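Local coordinates for protein ribokinase (Giardia lamblia, PDB 6WHJ) that probably catalyses, as a homodimeric PfkB-family kinase, the magnesium-dependent transfer of phosphate from ATP to O-5 of D-ribose, at residues B[48-53]-B[78-83]; B[63-68]-B[129-134]. All blocks are in the same frame, centred on the assembly; numbering follows the deposited sequence.

Contact 1: residues B[48-53]-B[78-83]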
loop_
_atom_site.group_PDB
_atom_site.type_symbol
_atom_site.label_atom_id
_atom_site.label_comp_id
_atom_site.label_asym_id
_atom_site.label_seq_id
_atom_site.Cartn_x
_atom_site.Cartn_y
_atom_site.Cartn_z
ATOM N N GLN B 48 13.590 15.424 -4.894
ATOM C CA GLN B 48 14.487 16.558 -4.736
ATOM C C GLN B 48 15.166 16.927 -6.044
ATOM O O GLN B 48 15.449 18.107 -6.277
ATOM C CB GLN B 48 15.522 16.258 -3.660
ATOM C CG GLN B 48 14.980 16.377 -2.278
ATOM C CD GLN B 48 15.956 15.850 -1.275
ATOM O OE1 GLN B 48 17.153 15.789 -1.557
ATOM N NE2 GLN B 48 15.472 15.507 -0.078
ATOM N N ALA B 49 15.423 15.943 -6.913
ATOM C CA ALA B 49 15.972 16.255 -8.228
ATOM C C ALA B 49 14.935 16.945 -9.110
ATOM O O ALA B 49 15.278 17.828 -9.905
ATOM C CB ALA B 49 16.488 14.986 -8.904
ATOM N N ILE B 50 13.666 16.547 -8.995
ATOM C CA ILE B 50 12.629 17.173 -9.806
ATOM C C ILE B 50 12.373 18.602 -9.336
ATOM O O ILE B 50 12.190 19.518 -10.151
ATOM C CB ILE B 50 11.358 16.298 -9.790
ATOM C CG1 ILE B 50 11.642 14.985 -10.530
ATOM C CG2 ILE B 50 10.175 17.023 -10.417
ATOM C CD1 ILE B 50 10.483 13.989 -10.604
ATOM N N ALA B 51 12.409 18.828 -8.018
ATOM C CA ALA B 51 12.285 20.185 -7.493
ATOM C C ALA B 51 13.424 21.076 -7.982
ATOM O O ALA B 51 13.203 22.251 -8.307
ATOM C CB ALA B 51 12.236 20.152 -5.966
ATOM N N CYS B 52 14.649 20.536 -8.050
ATOM C CA CYS B 52 15.757 21.298 -8.625
ATOM C C CYS B 52 15.442 21.705 -10.055
ATOM O O CYS B 52 15.528 22.887 -10.406
ATOM C CB CYS B 52 17.061 20.499 -8.585
ATOM S SG CYS B 52 17.872 20.395 -6.965
ATOM N N GLY B 53 15.070 20.734 -10.896
ATOM C CA GLY B 53 14.792 21.034 -12.288
ATOM C C GLY B 53 13.709 22.076 -12.484
ATOM O O GLY B 53 13.789 22.884 -13.411
ATOM N N LEU B 78 12.023 7.193 -16.511
ATOM C CA LEU B 78 13.010 7.678 -17.477
ATOM C C LEU B 78 12.365 8.591 -18.503
ATOM O O LEU B 78 12.938 9.624 -18.874
ATOM C CB LEU B 78 13.690 6.525 -18.211
ATOM C CG LEU B 78 15.011 5.994 -17.680
ATOM C CD1 LEU B 78 14.748 5.134 -16.457
ATOM C CD2 LEU B 78 15.740 5.222 -18.756
ATOM N N ALA B 79 11.189 8.201 -19.005
ATOM C CA ALA B 79 10.473 9.053 -19.944
ATOM C C ALA B 79 10.051 10.355 -19.277
ATOM O O ALA B 79 10.117 11.428 -19.889
ATOM C CB ALA B 79 9.264 8.311 -20.505
ATOM N N HIS B 80 9.647 10.280 -18.005
ATOM C CA HIS B 80 9.194 11.469 -17.291
ATOM C C HIS B 80 10.313 12.491 -17.176
ATOM O O HIS B 80 10.085 13.696 -17.347
ATOM C CB HIS B 80 8.681 11.079 -15.904
ATOM C CG HIS B 80 8.111 12.221 -15.117
ATOM N ND1 HIS B 80 7.140 13.060 -15.619
ATOM C CD2 HIS B 80 8.373 12.657 -13.861
ATOM C CE1 HIS B 80 6.831 13.966 -14.708
ATOM N NE2 HIS B 80 7.565 13.745 -13.633
ATOM N N TYR B 81 11.535 12.026 -16.902
ATOM C CA TYR B 81 12.663 12.944 -16.805
ATOM C C TYR B 81 12.942 13.609 -18.141
ATOM O O TYR B 81 13.298 14.794 -18.184
ATOM C CB TYR B 81 13.898 12.208 -16.282
ATOM C CG TYR B 81 14.028 12.283 -14.779
ATOM C CD1 TYR B 81 13.225 11.511 -13.959
ATOM C CD2 TYR B 81 14.954 13.133 -14.180
ATOM C CE1 TYR B 81 13.331 11.583 -12.577
ATOM C CE2 TYR B 81 15.068 13.210 -12.795
ATOM C CZ TYR B 81 14.253 12.429 -12.003
ATOM O OH TYR B 81 14.348 12.487 -10.632
ATOM N N ARG B 82 12.754 12.877 -19.246
ATOM C CA ARG B 82 12.949 13.477 -20.563
ATOM C C ARG B 82 11.990 14.640 -20.792
ATOM O O ARG B 82 12.411 15.731 -21.188
ATOM C CB ARG B 82 12.796 12.425 -21.669
ATOM C CG ARG B 82 13.975 11.477 -21.809
ATOM C CD ARG B 82 13.868 10.581 -23.058
ATOM N NE ARG B 82 12.929 9.472 -22.895
ATOM C CZ ARG B 82 13.278 8.269 -22.434
ATOM N NH1 ARG B 82 14.541 8.030 -22.091
ATOM N NH2 ARG B 82 12.369 7.301 -22.320
ATOM N N GLU B 83 10.703 14.440 -20.507
ATOM C CA GLU B 83 9.747 15.526 -20.695
ATOM C C GLU B 83 10.068 16.722 -19.799
ATOM O O GLU B 83 9.761 17.864 -20.164
ATOM C CB GLU B 83 8.320 15.028 -20.443
#

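Contact 2: residues B[63-68]-B[129-134]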
loop_
_atom_site.group_PDB
_atom_site.type_symbol
_atom_site.label_atom_id
_atom_site.label_comp_id
_atom_site.label_asym_id
_atom_site.label_seq_id
_atom_site.Cartn_x
_atom_site.Cartn_y
_atom_site.Cartn_z
ATOM N N PHE B 63 21.134 16.949 -11.943
ATOM C CA PHE B 63 21.525 15.635 -12.445
ATOM C C PHE B 63 21.075 14.611 -11.416
ATOM O O PHE B 63 21.467 14.695 -10.248
ATOM C CB PHE B 63 23.043 15.566 -12.678
ATOM C CG PHE B 63 23.504 14.343 -13.443
ATOM C CD1 PHE B 63 23.275 14.231 -14.802
ATOM C CD2 PHE B 63 24.199 13.326 -12.807
ATOM C CE1 PHE B 63 23.705 13.117 -15.500
ATOM C CE2 PHE B 63 24.629 12.213 -13.498
ATOM C CZ PHE B 63 24.381 12.109 -14.847
ATOM N N PHE B 64 20.226 13.671 -11.825
ATOM C CA PHE B 64 19.710 12.667 -10.904
ATOM C C PHE B 64 20.438 11.347 -11.137
ATOM O O PHE B 64 20.614 10.918 -12.281
ATOM C CB PHE B 64 18.198 12.483 -11.058
ATOM C CG PHE B 64 17.631 11.380 -10.190
ATOM C CD1 PHE B 64 17.844 11.386 -8.815
ATOM C CD2 PHE B 64 16.857 10.361 -10.742
ATOM C CE1 PHE B 64 17.333 10.379 -8.015
ATOM C CE2 PHE B 64 16.336 9.353 -9.938
ATOM C CZ PHE B 64 16.574 9.361 -8.576
ATOM N N VAL B 65 20.862 10.716 -10.045
ATOM C CA VAL B 65 21.543 9.431 -10.077
ATOM C C VAL B 65 20.708 8.461 -9.260
ATOM O O VAL B 65 20.536 8.658 -8.051
ATOM C CB VAL B 65 22.966 9.527 -9.508
ATOM C CG1 VAL B 65 23.674 8.178 -9.633
ATOM C CG2 VAL B 65 23.743 10.651 -10.184
ATOM N N GLY B 66 20.185 7.425 -9.915
ATOM C CA GLY B 66 19.343 6.443 -9.252
ATOM C C GLY B 66 19.200 5.192 -10.088
ATOM O O GLY B 66 19.602 5.150 -11.250
ATOM N N ALA B 67 18.598 4.167 -9.483
ATOM C CA ALA B 67 18.397 2.876 -10.128
ATOM C C ALA B 67 16.938 2.450 -10.005
ATOM O O ALA B 67 16.324 2.599 -8.943
ATOM C CB ALA B 67 19.305 1.799 -9.530
ATOM N N VAL B 68 16.384 1.958 -11.117
ATOM C CA VAL B 68 15.017 1.464 -11.211
ATOM C C VAL B 68 15.046 0.120 -11.937
ATOM O O VAL B 68 16.050 -0.272 -12.538
ATOM C CB VAL B 68 14.088 2.452 -11.942
ATOM C CG1 VAL B 68 14.057 3.797 -11.218
ATOM C CG2 VAL B 68 14.513 2.612 -13.415
ATOM N N PRO B 129 29.619 4.057 -13.121
ATOM C CA PRO B 129 31.083 4.169 -13.053
ATOM C C PRO B 129 31.626 5.537 -13.422
ATOM O O PRO B 129 32.791 5.820 -13.113
ATOM C CB PRO B 129 31.552 3.095 -14.039
ATOM C CG PRO B 129 30.417 2.935 -14.989
ATOM C CD PRO B 129 29.193 3.102 -14.159
ATOM N N ASP B 130 30.852 6.371 -14.119
ATOM C CA ASP B 130 31.326 7.667 -14.585
ATOM C C ASP B 130 30.870 8.812 -13.698
ATOM O O ASP B 130 30.936 9.973 -14.112
ATOM C CB ASP B 130 30.884 7.890 -16.029
ATOM C CG ASP B 130 31.538 6.911 -16.975
ATOM O OD1 ASP B 130 32.776 6.766 -16.892
ATOM O OD2 ASP B 130 30.818 6.264 -17.765
ATOM N N LEU B 131 30.459 8.511 -12.467
ATOM C CA LEU B 131 29.965 9.549 -11.573
ATOM C C LEU B 131 31.074 10.516 -11.184
ATOM O O LEU B 131 30.833 11.721 -11.057
ATOM C CB LEU B 131 29.363 8.904 -10.328
ATOM C CG LEU B 131 28.914 9.800 -9.173
ATOM C CD1 LEU B 131 27.785 10.707 -9.637
ATOM C CD2 LEU B 131 28.480 8.954 -7.997
ATOM N N MET B 132 32.294 10.002 -10.993
ATOM C CA MET B 132 33.405 10.832 -10.538
ATOM C C MET B 132 33.639 12.004 -11.487
ATOM O O MET B 132 33.922 13.124 -11.046
ATOM C CB MET B 132 34.673 9.979 -10.402
ATOM C CG MET B 132 35.899 10.742 -9.923
ATOM S SD MET B 132 35.764 11.347 -8.215
ATOM C CE MET B 132 35.745 9.797 -7.303
ATOM N N ALA B 133 33.509 11.769 -12.792
ATOM C CA ALA B 133 33.742 12.835 -13.761
ATOM C C ALA B 133 32.749 13.977 -13.578
ATOM O O ALA B 133 33.104 15.148 -13.750
ATOM C CB ALA B 133 33.658 12.282 -15.187
ATOM N N VAL B 134 31.504 13.655 -13.220
ATOM C CA VAL B 134 30.490 14.687 -13.023
ATOM C C VAL B 134 30.711 15.414 -11.703
ATOM O O VAL B 134 30.611 16.645 -11.633
ATOM C CB VAL B 134 29.081 14.065 -13.089
ATOM C CG1 VAL B 134 28.016 15.142 -12.971
ATOM C CG2 VAL B 134 28.895 13.258 -14.355
#

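Contact 1: residues B[48-53]-B[78-83]
Ala-49 and Ile-50 meet Tyr-81 and His-80 where two neighbouring helices of the ribokinase fold, 44-55 and 72-84, run side by side on one face of the large sheet. The short segments are nearly parallel, 16° apart, but their axes stay 11.8 Å from each other, so the gap is bridged by a long side chain rather than by close backbone packing. Tyr-81 is that bridge. Its phenol end reaches the other helix, with Tyr-81 OH 3.7 Å from Ala-49 CB. Tyr-81 CZ lies 3.9 Å from Ile-50 CG1, and the isoleucine branch approaches the ring obliquely. Beyond these apolar neighbours the hydroxyl is hydrogen-bonded to Ser-46, a predicted substrate-site residue on the same helix as Ala-49, which anchors the tip of the ring. Ile-50 CD1 stands anti to CA (chi2 180°), and this carries the methyl out to the imidazole of His-80. With chi1 at -176° the His-80 ring is swung out from its helix toward Ile-50, and it also stacks on His-41. The methyl comes in near the imidazole plane, at the ring's edge, with Ile-50 CD1 4.1 Å from His-80 CD2.

Contact 2: residues B[63-68]-B[129-134]
In the alpha/beta sandwich of the PfkB family, strand 62-69 of the large sheet is packed on one side by the short helix 131-135, and Phe-63 and Val-65 are the strand residues that meet it. Being two apart on an extended chain, both direct their side chains at the helix, whereas Phe-64 between them serves the other face. On the helix the partners are Val-134 and Leu-131, three residues apart and so close to one turn. The contact therefore consists of two matched pairs: Phe-63 with Val-134, and Val-65 with Leu-131.

In the first pair Val-134 CG1 lies 4.2 Å from Phe-63 CD2, approaching the ring obliquely. In the second, single methyls meet, Val-65 CG2 at 4.1 Å from Leu-131 CD1. The leucine reaches this place by holding CG anti to its backbone N (chi1 174°), which brings the branch nearer the strand than its CB direction alone would suggest. No hydrogen bond crosses the interface, and the contacts are entirely apolar.

The neighbouring strand 9-12 shares the same layer: Val-10 touches Val-65, Leu-131 and Val-134, while Ile-12 also touches Leu-131. Backbone bonds from Phe-63 and Val-65 to Ile-11 tie the two strands together. Leu-131 also packs against Phe-155 of helix 149-165. A helix laid by apolar side chains over adjacent parallel strands is the layer packing of a Rossmann-like alpha/beta/alpha sandwich, to which the ribokinase fold belongs.

In the fold
Strand 62-69 joins the two contacts. It follows helix 44-55 and precedes helix 72-84 in the chain, so contact 1 pairs the helices on either side of it in sequence, while contact 2 packs the strand itself against helix 131-135. Phe-64 carries the connection: it packs on Ala-49, and its ring meets that of Tyr-81 with planes about 15° apart, while Leu-78 touches Val-68 farther along. Contact 1 is largely buried and mixes aliphatic groups with a phenol and an imidazole close to the predicted ribose site. Contact 2 is only partly buried, purely hydrophobic and farther from that site. Their centres lie about 14 Å apart.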